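Local coordinates for protein aggregative adherence fimbrial subunit AggA (Escherichia coli O104:H4 str. C227-11, PDB 4PH8) that is the major structural subunit of aggregative adherence fimbriae type I, a donor-strand-complemented beta sandwich that probably helps the bacterium adhere by binding fibronectin, at residues Asn62-Gln67 / Leu78-Asp83; Ala38-Ser43 / Ala51-Trp56; Val16-Thr21 / Leu130-Asp135. All blocks are in the same frame, centred on the assembly; numbering follows the deposited sequence.

Contact 1: Asn62-Gln67 / Leu78-Asp83; sequences NKWVLQ and LNPSID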
loop_
_atom_site.group_PDB
_atom_site.type_symbol
_atom_site.label_atom_id
_atom_site.label_comp_id
_atom_site.label_asym_id
_atom_site.label_seq_id
_atom_site.Cartn_x
_atom_site.Cartn_y
_atom_site.Cartn_z
ATOM N N ASN A 62 -8.831 5.950 3.689
ATOM C CA ASN A 62 -7.515 5.320 3.502
ATOM C C ASN A 62 -7.147 5.091 2.044
ATOM O O ASN A 62 -6.295 4.253 1.729
ATOM C CB ASN A 62 -7.428 4.060 4.340
ATOM C CG ASN A 62 -7.530 4.367 5.824
ATOM O OD1 ASN A 62 -6.741 5.146 6.366
ATOM N ND2 ASN A 62 -8.501 3.774 6.484
ATOM N N LYS A 63 -7.731 5.895 1.158
ATOM C CA LYS A 63 -7.365 5.855 -0.255
ATOM C C LYS A 63 -5.941 6.394 -0.441
ATOM O O LYS A 63 -5.384 7.052 0.429
ATOM C CB LYS A 63 -8.395 6.590 -1.124
ATOM C CG LYS A 63 -9.693 5.815 -1.229
ATOM C CD LYS A 63 -10.774 6.492 -2.057
ATOM C CE LYS A 63 -12.095 5.755 -1.862
ATOM N NZ LYS A 63 -13.241 6.391 -2.563
ATOM N N TRP A 64 -5.324 6.039 -1.551
ATOM C CA TRP A 64 -3.937 6.403 -1.780
ATOM C C TRP A 64 -3.884 7.769 -2.430
ATOM O O TRP A 64 -4.646 8.028 -3.338
ATOM C CB TRP A 64 -3.294 5.359 -2.689
ATOM C CG TRP A 64 -3.281 3.951 -2.132
ATOM C CD1 TRP A 64 -3.975 3.461 -1.061
ATOM C CD2 TRP A 64 -2.546 2.845 -2.667
ATOM N NE1 TRP A 64 -3.703 2.119 -0.884
ATOM C CE2 TRP A 64 -2.823 1.719 -1.855
ATOM C CE3 TRP A 64 -1.662 2.701 -3.740
ATOM C CZ2 TRP A 64 -2.261 0.465 -2.095
ATOM C CZ3 TRP A 64 -1.096 1.448 -3.976
ATOM C CH2 TRP A 64 -1.411 0.341 -3.152
ATOM N N VAL A 65 -3.006 8.649 -1.946
ATOM C CA VAL A 65 -2.958 10.035 -2.448
ATOM C C VAL A 65 -1.632 10.328 -3.150
ATOM O O VAL A 65 -0.572 10.288 -2.541
ATOM C CB VAL A 65 -3.190 11.054 -1.315
ATOM C CG1 VAL A 65 -3.194 12.481 -1.857
ATOM C CG2 VAL A 65 -4.491 10.745 -0.590
ATOM N N LEU A 66 -1.712 10.617 -4.443
ATOM C CA LEU A 66 -0.559 11.082 -5.194
ATOM C C LEU A 66 -0.554 12.609 -5.110
ATOM O O LEU A 66 -1.414 13.271 -5.701
ATOM C CB LEU A 66 -0.635 10.604 -6.642
ATOM C CG LEU A 66 0.621 10.818 -7.499
ATOM C CD1 LEU A 66 1.813 10.000 -7.017
ATOM C CD2 LEU A 66 0.335 10.480 -8.950
ATOM N N GLN A 67 0.432 13.143 -4.388
ATOM C CA GLN A 67 0.410 14.526 -3.881
ATOM C C GLN A 67 1.541 15.369 -4.475
ATOM O O GLN A 67 2.711 14.990 -4.394
ATOM C CB GLN A 67 0.544 14.485 -2.348
ATOM C CG GLN A 67 0.709 15.831 -1.656
ATOM C CD GLN A 67 -0.579 16.626 -1.634
ATOM O OE1 GLN A 67 -1.557 16.213 -1.011
ATOM N NE2 GLN A 67 -0.594 17.769 -2.320
ATOM N N LEU A 78 -6.723 7.948 -4.989
ATOM C CA LEU A 78 -6.787 6.767 -5.842
ATOM C C LEU A 78 -7.337 5.578 -5.068
ATOM O O LEU A 78 -6.951 5.323 -3.920
ATOM C CB LEU A 78 -5.397 6.453 -6.407
ATOM C CG LEU A 78 -4.714 7.597 -7.172
ATOM C CD1 LEU A 78 -3.283 7.252 -7.523
ATOM C CD2 LEU A 78 -5.492 7.924 -8.438
ATOM N N ASN A 79 -8.257 4.867 -5.698
ATOM C CA ASN A 79 -8.852 3.688 -5.087
ATOM C C ASN A 79 -8.047 2.446 -5.472
ATOM O O ASN A 79 -7.867 2.169 -6.662
ATOM C CB ASN A 79 -10.289 3.528 -5.543
ATOM C CG ASN A 79 -11.066 2.541 -4.691
ATOM O OD1 ASN A 79 -10.839 2.408 -3.482
ATOM N ND2 ASN A 79 -12.003 1.861 -5.312
ATOM N N PRO A 80 -7.549 1.704 -4.469
ATOM C CA PRO A 80 -6.733 0.539 -4.801
ATOM C C PRO A 80 -7.498 -0.660 -5.348
ATOM O O PRO A 80 -8.678 -0.871 -5.038
ATOM C CB PRO A 80 -6.071 0.146 -3.474
ATOM C CG PRO A 80 -6.770 0.904 -2.419
ATOM C CD PRO A 80 -7.568 2.004 -3.030
ATOM N N SER A 81 -6.772 -1.447 -6.133
ATOM C CA SER A 81 -7.114 -2.821 -6.452
ATOM C C SER A 81 -6.177 -3.732 -5.689
ATOM O O SER A 81 -5.011 -3.399 -5.489
ATOM C CB SER A 81 -6.962 -3.047 -7.946
ATOM O OG SER A 81 -7.890 -2.227 -8.617
ATOM N N ILE A 82 -6.694 -4.878 -5.277
ATOM C CA ILE A 82 -5.987 -5.786 -4.390
ATOM C C ILE A 82 -6.063 -7.207 -4.919
ATOM O O ILE A 82 -6.953 -7.560 -5.718
ATOM C CB ILE A 82 -6.515 -5.682 -2.941
ATOM C CG1 ILE A 82 -7.955 -6.204 -2.817
ATOM C CG2 ILE A 82 -6.376 -4.249 -2.457
ATOM C CD1 ILE A 82 -8.509 -6.144 -1.394
ATOM N N ASP A 83 -5.112 -8.031 -4.491
ATOM C CA ASP A 83 -5.105 -9.418 -4.947
ATOM C C ASP A 83 -6.334 -10.196 -4.439
ATOM O O ASP A 83 -7.052 -9.777 -3.520
ATOM C CB ASP A 83 -3.777 -10.115 -4.617
ATOM C CG ASP A 83 -3.601 -10.451 -3.146
ATOM O OD1 ASP A 83 -4.404 -11.253 -2.634
ATOM O OD2 ASP A 83 -2.617 -9.977 -2.514
#
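Trp64 and Leu78 form an antiparallel hydrogen-bonded pair between strands 52-68 and 75-82, the two arms of a beta hairpin. Two backbone bonds join them. Trp64 N donates to Leu78 O at 3.0 Å. Leu78 N returns a bond to Trp64 O at 2.7 Å. Leu66 extends the pairing toward the turn through backbone bonds with Tyr76.

The apolar contacts lie beside this pair. Trp64 and Leu78 send their side chains to the same face of the sheet, with the two CB atoms 4.4 Å apart. Trp64 CG lies anti to the carbonyl carbon, beside the backbone N (chi1 -61°), which swings the indole against Pro80. Pro80 covers one face of the indole with CB and CG. Pro80 CG is 4.0 Å from the centroid of the five-membered ring of Trp64 and 29° off the ring normal, a CH-pi contact. Pro80 CG is also 3.6 Å from Trp64 NE1. In the ring plane, at the indole edge, lies Asn62 O. Leu78 CD1 meets Leu66 CB more loosely, at 4.4 Å. Ala110, Val112, Met128 and Leu130 also pack on the indole, which belongs to the core of the beta sandwich.

Lys63 and Asn79 meet through their side chains. Lys63 runs extended beyond CG, and Lys63 CE passes 3.9 Å from Asn79 OD1. This is van der Waals contact. Lys63 CB rests against Leu78 O.

Pro80 has no N-H to donate, and Ser81 bonds to Ser111 of strand 108-114. The chemistry therefore implies a change of grip: backbone bonds hold the hairpin at Trp64, and a proline-indole contact takes over where strand 75-82 leaves it.

Contact 2: Ala38-Ser43 / Ala51-Trp56; sequences AKVTTS and AKVWLW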
loop_
_atom_site.group_PDB
_atom_site.type_symbol
_atom_site.label_atom_id
_atom_site.label_comp_id
_atom_site.label_asym_id
_atom_site.label_seq_id
_atom_site.Cartn_x
_atom_site.Cartn_y
_atom_site.Cartn_z
ATOM N N ALA A 38 2.255 -1.863 -4.533
ATOM C CA ALA A 38 2.905 -2.150 -3.272
ATOM C C ALA A 38 2.660 -3.615 -2.919
ATOM O O ALA A 38 1.647 -4.211 -3.301
ATOM C CB ALA A 38 2.373 -1.249 -2.174
ATOM N N LYS A 39 3.593 -4.171 -2.172
ATOM C CA LYS A 39 3.554 -5.562 -1.771
ATOM C C LYS A 39 4.029 -5.627 -0.329
ATOM O O LYS A 39 4.998 -4.967 0.036
ATOM C CB LYS A 39 4.468 -6.374 -2.719
ATOM C CG LYS A 39 4.969 -7.711 -2.234
ATOM C CD LYS A 39 5.770 -8.452 -3.301
ATOM C CE LYS A 39 7.134 -7.854 -3.650
ATOM N NZ LYS A 39 8.053 -7.580 -2.535
ATOM N N VAL A 40 3.330 -6.408 0.491
ATOM C CA VAL A 40 3.646 -6.520 1.915
ATOM C C VAL A 40 3.749 -7.997 2.300
ATOM O O VAL A 40 2.944 -8.825 1.885
ATOM C CB VAL A 40 2.584 -5.812 2.816
ATOM C CG1 VAL A 40 3.064 -5.782 4.256
ATOM C CG2 VAL A 40 2.316 -4.406 2.315
ATOM N N THR A 41 4.753 -8.322 3.099
ATOM C CA THR A 41 4.897 -9.678 3.598
ATOM C C THR A 41 5.516 -9.603 4.980
ATOM O O THR A 41 5.757 -8.513 5.519
ATOM C CB THR A 41 5.724 -10.559 2.626
ATOM O OG1 THR A 41 5.600 -11.952 2.983
ATOM C CG2 THR A 41 7.178 -10.133 2.592
ATOM N N THR A 42 5.738 -10.769 5.566
ATOM C CA THR A 42 6.433 -10.857 6.829
ATOM C C THR A 42 7.231 -12.173 6.833
ATOM O O THR A 42 7.297 -12.856 5.813
ATOM C CB THR A 42 5.431 -10.740 8.011
ATOM O OG1 THR A 42 6.144 -10.747 9.250
ATOM C CG2 THR A 42 4.451 -11.899 7.991
ATOM N N SER A 43 7.827 -12.531 7.971
ATOM C CA SER A 43 8.708 -13.712 8.037
ATOM C C SER A 43 7.934 -15.033 7.923
ATOM O O SER A 43 6.728 -15.106 8.211
ATOM C CB SER A 43 9.504 -13.706 9.334
ATOM O OG SER A 43 8.613 -13.925 10.422
ATOM N N ALA A 51 -0.090 -14.398 10.993
ATOM C CA ALA A 51 0.017 -12.942 10.829
ATOM C C ALA A 51 -0.904 -12.398 9.765
ATOM O O ALA A 51 -1.107 -13.029 8.733
ATOM C CB ALA A 51 1.446 -12.578 10.438
ATOM N N LYS A 52 -1.388 -11.182 10.002
ATOM C CA LYS A 52 -2.247 -10.479 9.078
ATOM C C LYS A 52 -1.502 -9.216 8.711
ATOM O O LYS A 52 -1.036 -8.490 9.586
ATOM C CB LYS A 52 -3.603 -10.171 9.748
ATOM C CG LYS A 52 -4.511 -9.215 8.976
ATOM C CD LYS A 52 -5.743 -8.796 9.775
ATOM C CE LYS A 52 -6.618 -9.983 10.133
ATOM N NZ LYS A 52 -7.839 -9.523 10.853
ATOM N N VAL A 53 -1.382 -8.958 7.414
ATOM C CA VAL A 53 -0.714 -7.764 6.957
ATOM C C VAL A 53 -1.723 -6.760 6.438
ATOM O O VAL A 53 -2.843 -7.115 6.065
ATOM C CB VAL A 53 0.384 -8.049 5.920
ATOM C CG1 VAL A 53 1.534 -8.789 6.562
ATOM C CG2 VAL A 53 -0.147 -8.809 4.709
ATOM N N TRP A 54 -1.308 -5.497 6.448
ATOM C CA TRP A 54 -2.162 -4.373 6.133
ATOM C C TRP A 54 -1.433 -3.410 5.228
ATOM O O TRP A 54 -0.202 -3.301 5.279
ATOM C CB TRP A 54 -2.527 -3.604 7.400
ATOM C CG TRP A 54 -3.310 -4.380 8.388
ATOM C CD1 TRP A 54 -2.830 -5.278 9.289
ATOM C CD2 TRP A 54 -4.720 -4.303 8.602
ATOM N NE1 TRP A 54 -3.864 -5.782 10.055
ATOM C CE2 TRP A 54 -5.034 -5.197 9.652
ATOM C CE3 TRP A 54 -5.750 -3.573 8.005
ATOM C CZ2 TRP A 54 -6.338 -5.383 10.109
ATOM C CZ3 TRP A 54 -7.046 -3.755 8.460
ATOM C CH2 TRP A 54 -7.324 -4.658 9.507
ATOM N N LEU A 55 -2.227 -2.698 4.438
ATOM C CA LEU A 55 -1.764 -1.654 3.570
ATOM C C LEU A 55 -2.825 -0.573 3.538
ATOM O O LEU A 55 -4.019 -0.869 3.446
ATOM C CB LEU A 55 -1.557 -2.247 2.188
ATOM C CG LEU A 55 -0.808 -1.540 1.101
ATOM C CD1 LEU A 55 0.562 -1.048 1.559
ATOM C CD2 LEU A 55 -0.651 -2.511 -0.060
ATOM N N TRP A 56 -2.400 0.682 3.620
ATOM C CA TRP A 56 -3.342 1.787 3.548
ATOM C C TRP A 56 -2.663 3.071 3.133
ATOM O O TRP A 56 -1.456 3.215 3.273
ATOM C CB TRP A 56 -4.133 1.976 4.868
ATOM C CG TRP A 56 -3.367 2.477 6.079
ATOM C CD1 TRP A 56 -3.343 3.761 6.562
ATOM C CD2 TRP A 56 -2.577 1.696 6.999
ATOM N NE1 TRP A 56 -2.576 3.827 7.700
ATOM C CE2 TRP A 56 -2.102 2.579 7.998
ATOM C CE3 TRP A 56 -2.222 0.351 7.071
ATOM C CZ2 TRP A 56 -1.283 2.158 9.043
ATOM C CZ3 TRP A 56 -1.408 -0.068 8.119
ATOM C CH2 TRP A 56 -0.944 0.839 9.090
#
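This is apolar packing between two layers in the buried interior of the beta sandwich. Ala38 and Val40 of strand 34-41, and Thr42 just past its end, meet Leu55 and Val53 of strand 52-68, and Ala51 just before it. The strands run roughly antiparallel, at 155°, and their axes approach to 7.1 Å. Their bonding partners are other strands. Val40 bonds through its backbone to Leu108, whereas strand 52-68 pairs with strand 124-138.

Val40 is the central side chain. Its torsion, with CG1 anti to the backbone N (chi1 -172°), points CG1 to Val53 and CG2 to Leu55. Val40 CG1 lies 3.9 Å from Val53 CB, and the two valine side chains lie alongside each other, pointing opposite ways. Val40 CG2 lies 3.9 Å from Leu55 CD1 and also touches Trp54 O. The other branch of Leu55, CD2, meets Ala38 CB at 3.9 Å.

The two facing sheets form the immunoglobulin-like sandwich of a chaperone-usher fimbrial subunit, a fold that a donor strand completes. Here the chain crosses between the layers through helix 44-49. Ser43 N-caps this helix, with OG bonded to Cys46 N, and the disulfide Cys14-Cys46 ties it to the N-terminal region.

Near the helix, Thr42 divides its branches by polarity. Thr42 OG1 is hydrogen-bonded to Pro15 O, while Thr42 CG2 touches Ala51 CB at 3.9 Å.

Contact 3: Val16-Thr21 / Leu130-Asp135; sequences VTITTT and LHAAVD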
loop_
_atom_site.group_PDB
_atom_site.type_symbol
_atom_site.label_atom_id
_atom_site.label_comp_id
_atom_site.label_asym_id
_atom_site.label_seq_id
_atom_site.Cartn_x
_atom_site.Cartn_y
_atom_site.Cartn_z
ATOM N N VAL A 16 7.576 -6.140 9.151
ATOM C CA VAL A 16 6.660 -5.703 8.092
ATOM C C VAL A 16 7.528 -5.270 6.922
ATOM O O VAL A 16 8.283 -4.318 7.011
ATOM C CB VAL A 16 5.646 -4.631 8.554
ATOM C CG1 VAL A 16 6.295 -3.533 9.361
ATOM C CG2 VAL A 16 4.860 -4.075 7.368
ATOM N N THR A 17 7.438 -6.032 5.848
ATOM C CA THR A 17 8.333 -5.930 4.715
ATOM C C THR A 17 7.514 -5.448 3.531
ATOM O O THR A 17 6.707 -6.194 2.982
ATOM C CB THR A 17 8.963 -7.305 4.430
ATOM O OG1 THR A 17 9.556 -7.819 5.642
ATOM C CG2 THR A 17 10.026 -7.205 3.359
ATOM N N ILE A 18 7.706 -4.188 3.176
ATOM C CA ILE A 18 6.995 -3.566 2.045
ATOM C C ILE A 18 7.975 -3.217 0.938
ATOM O O ILE A 18 9.072 -2.712 1.194
ATOM C CB ILE A 18 6.163 -2.317 2.463
ATOM C CG1 ILE A 18 5.524 -1.617 1.255
ATOM C CG2 ILE A 18 7.003 -1.306 3.233
ATOM C CD1 ILE A 18 4.431 -0.638 1.619
ATOM N N THR A 19 7.577 -3.500 -0.289
ATOM C CA THR A 19 8.235 -2.915 -1.449
ATOM C C THR A 19 7.199 -2.193 -2.296
ATOM O O THR A 19 5.989 -2.502 -2.247
ATOM C CB THR A 19 8.954 -3.978 -2.299
ATOM O OG1 THR A 19 7.994 -4.883 -2.845
ATOM C CG2 THR A 19 9.963 -4.754 -1.468
ATOM N N THR A 20 7.674 -1.228 -3.078
ATOM C CA THR A 20 6.828 -0.523 -4.023
ATOM C C THR A 20 7.500 -0.409 -5.380
ATOM O O THR A 20 8.700 -0.660 -5.526
ATOM C CB THR A 20 6.559 0.906 -3.564
ATOM O OG1 THR A 20 7.768 1.674 -3.670
ATOM C CG2 THR A 20 6.063 0.941 -2.138
ATOM N N THR A 21 6.716 0.027 -6.357
ATOM C CA THR A 21 7.231 0.443 -7.648
ATOM C C THR A 21 8.365 1.446 -7.454
ATOM O O THR A 21 8.270 2.350 -6.608
ATOM C CB THR A 21 6.108 1.106 -8.450
ATOM O OG1 THR A 21 4.975 0.242 -8.483
ATOM C CG2 THR A 21 6.528 1.443 -9.899
ATOM N N LEU A 130 2.527 5.388 1.507
ATOM C CA LEU A 130 1.800 4.191 1.861
ATOM C C LEU A 130 2.237 3.705 3.218
ATOM O O LEU A 130 3.411 3.796 3.588
ATOM C CB LEU A 130 2.008 3.106 0.821
ATOM C CG LEU A 130 1.446 3.391 -0.566
ATOM C CD1 LEU A 130 1.673 2.172 -1.427
ATOM C CD2 LEU A 130 -0.029 3.751 -0.539
ATOM N N HIS A 131 1.264 3.206 3.967
ATOM C CA HIS A 131 1.522 2.641 5.264
ATOM C C HIS A 131 1.299 1.157 5.159
ATOM O O HIS A 131 0.383 0.713 4.464
ATOM C CB HIS A 131 0.540 3.196 6.278
ATOM C CG HIS A 131 0.765 4.631 6.615
ATOM N ND1 HIS A 131 1.536 5.021 7.687
ATOM C CD2 HIS A 131 0.298 5.769 6.050
ATOM C CE1 HIS A 131 1.533 6.339 7.769
ATOM N NE2 HIS A 131 0.800 6.813 6.777
ATOM N N ALA A 132 2.100 0.394 5.884
ATOM C CA ALA A 132 1.916 -1.048 5.949
ATOM C C ALA A 132 2.091 -1.514 7.381
ATOM O O ALA A 132 2.802 -0.890 8.176
ATOM C CB ALA A 132 2.902 -1.765 5.048
ATOM N N ALA A 133 1.438 -2.609 7.718
ATOM C CA ALA A 133 1.597 -3.167 9.053
ATOM C C ALA A 133 1.434 -4.664 9.050
ATOM O O ALA A 133 0.966 -5.254 8.070
ATOM C CB ALA A 133 0.607 -2.527 10.035
ATOM N N VAL A 134 1.831 -5.263 10.171
ATOM C CA VAL A 134 1.622 -6.666 10.437
ATOM C C VAL A 134 1.096 -6.808 11.855
ATOM O O VAL A 134 1.660 -6.208 12.785
ATOM C CB VAL A 134 2.902 -7.523 10.243
ATOM C CG1 VAL A 134 4.046 -7.096 11.165
ATOM C CG2 VAL A 134 2.601 -9.002 10.437
ATOM N N ASP A 135 0.016 -7.584 11.991
ATOM C CA ASP A 135 -0.628 -7.899 13.275
ATOM C C ASP A 135 -0.276 -9.331 13.628
ATOM O O ASP A 135 -0.346 -10.237 12.784
ATOM C CB ASP A 135 -2.161 -7.867 13.186
ATOM C CG ASP A 135 -2.728 -6.486 13.041
ATOM O OD1 ASP A 135 -1.991 -5.509 13.252
ATOM O OD2 ASP A 135 -3.941 -6.386 12.715
#
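Val16 turns CG2 anti to its own nitrogen and tucks CG1 between N and the carbonyl carbon (chi1 46°), which aims CG2 at the Ala132-Ala133 peptide. Ile18 is stretched out: CG1 is anti to the backbone N (chi1 175°) and CD1 carries on to reach Ala132. Val134 places CG1 between its N and carbonyl carbon, on the side where it meets Val16.

The contact spans the beta sandwich of this immunoglobulin-like fimbrial subunit. Strand 17-20 belongs to the layer of strand 34-41, to which Thr17 and Thr19 bond through their backbones. Strand 124-138 lies in the other layer, between strands 52-68 and 141-155. The two segments run in opposite senses, Val16 facing Val134 and Ile18 facing Ala132.

The meeting is purely van der Waals. Val16 CG2 lies over backbone as well as side chain: it is 3.7 Å from Ala133 N and 3.8 Å from Ala132 CB. Ile18 CD1 touches the same Ala132 CB at 3.9 Å. One small methyl thus sits against two branched side chains, and the layers come close, with Ile18 CA and Ala132 CA 6.9 Å apart. Val40 also packs on both Val16 and Ala132. Ile18 touches Thr147 of strand 141-155, which is probably the donor strand that completes the fold. Beyond Ala132, Val134 CG1 abuts Val16 CB at 3.9 Å.

In the fold
Contacts 2 and 3 are close neighbours, their centres about 5 Å apart, and both join the same two layers of the sandwich. Leu55 CD1 of contact 2 touches His131 O of contact 3 at 3.4 Å, and Lys39 NZ probably bonds to Thr19 OG1 at 2.7 Å. Contact 1 lies further along the core, its centre about 15 Å from that of contact 2 and 14 Å from that of contact 3. Trp64 bridges the distance: its CZ2 is 3.9 Å from Leu55 CD2, and its CD2 is 3.4 Å from Leu130 CD2. Strand 52-68 serves contacts 1 and 2 in turn, and segment 130-135 belongs to a strand paired with it.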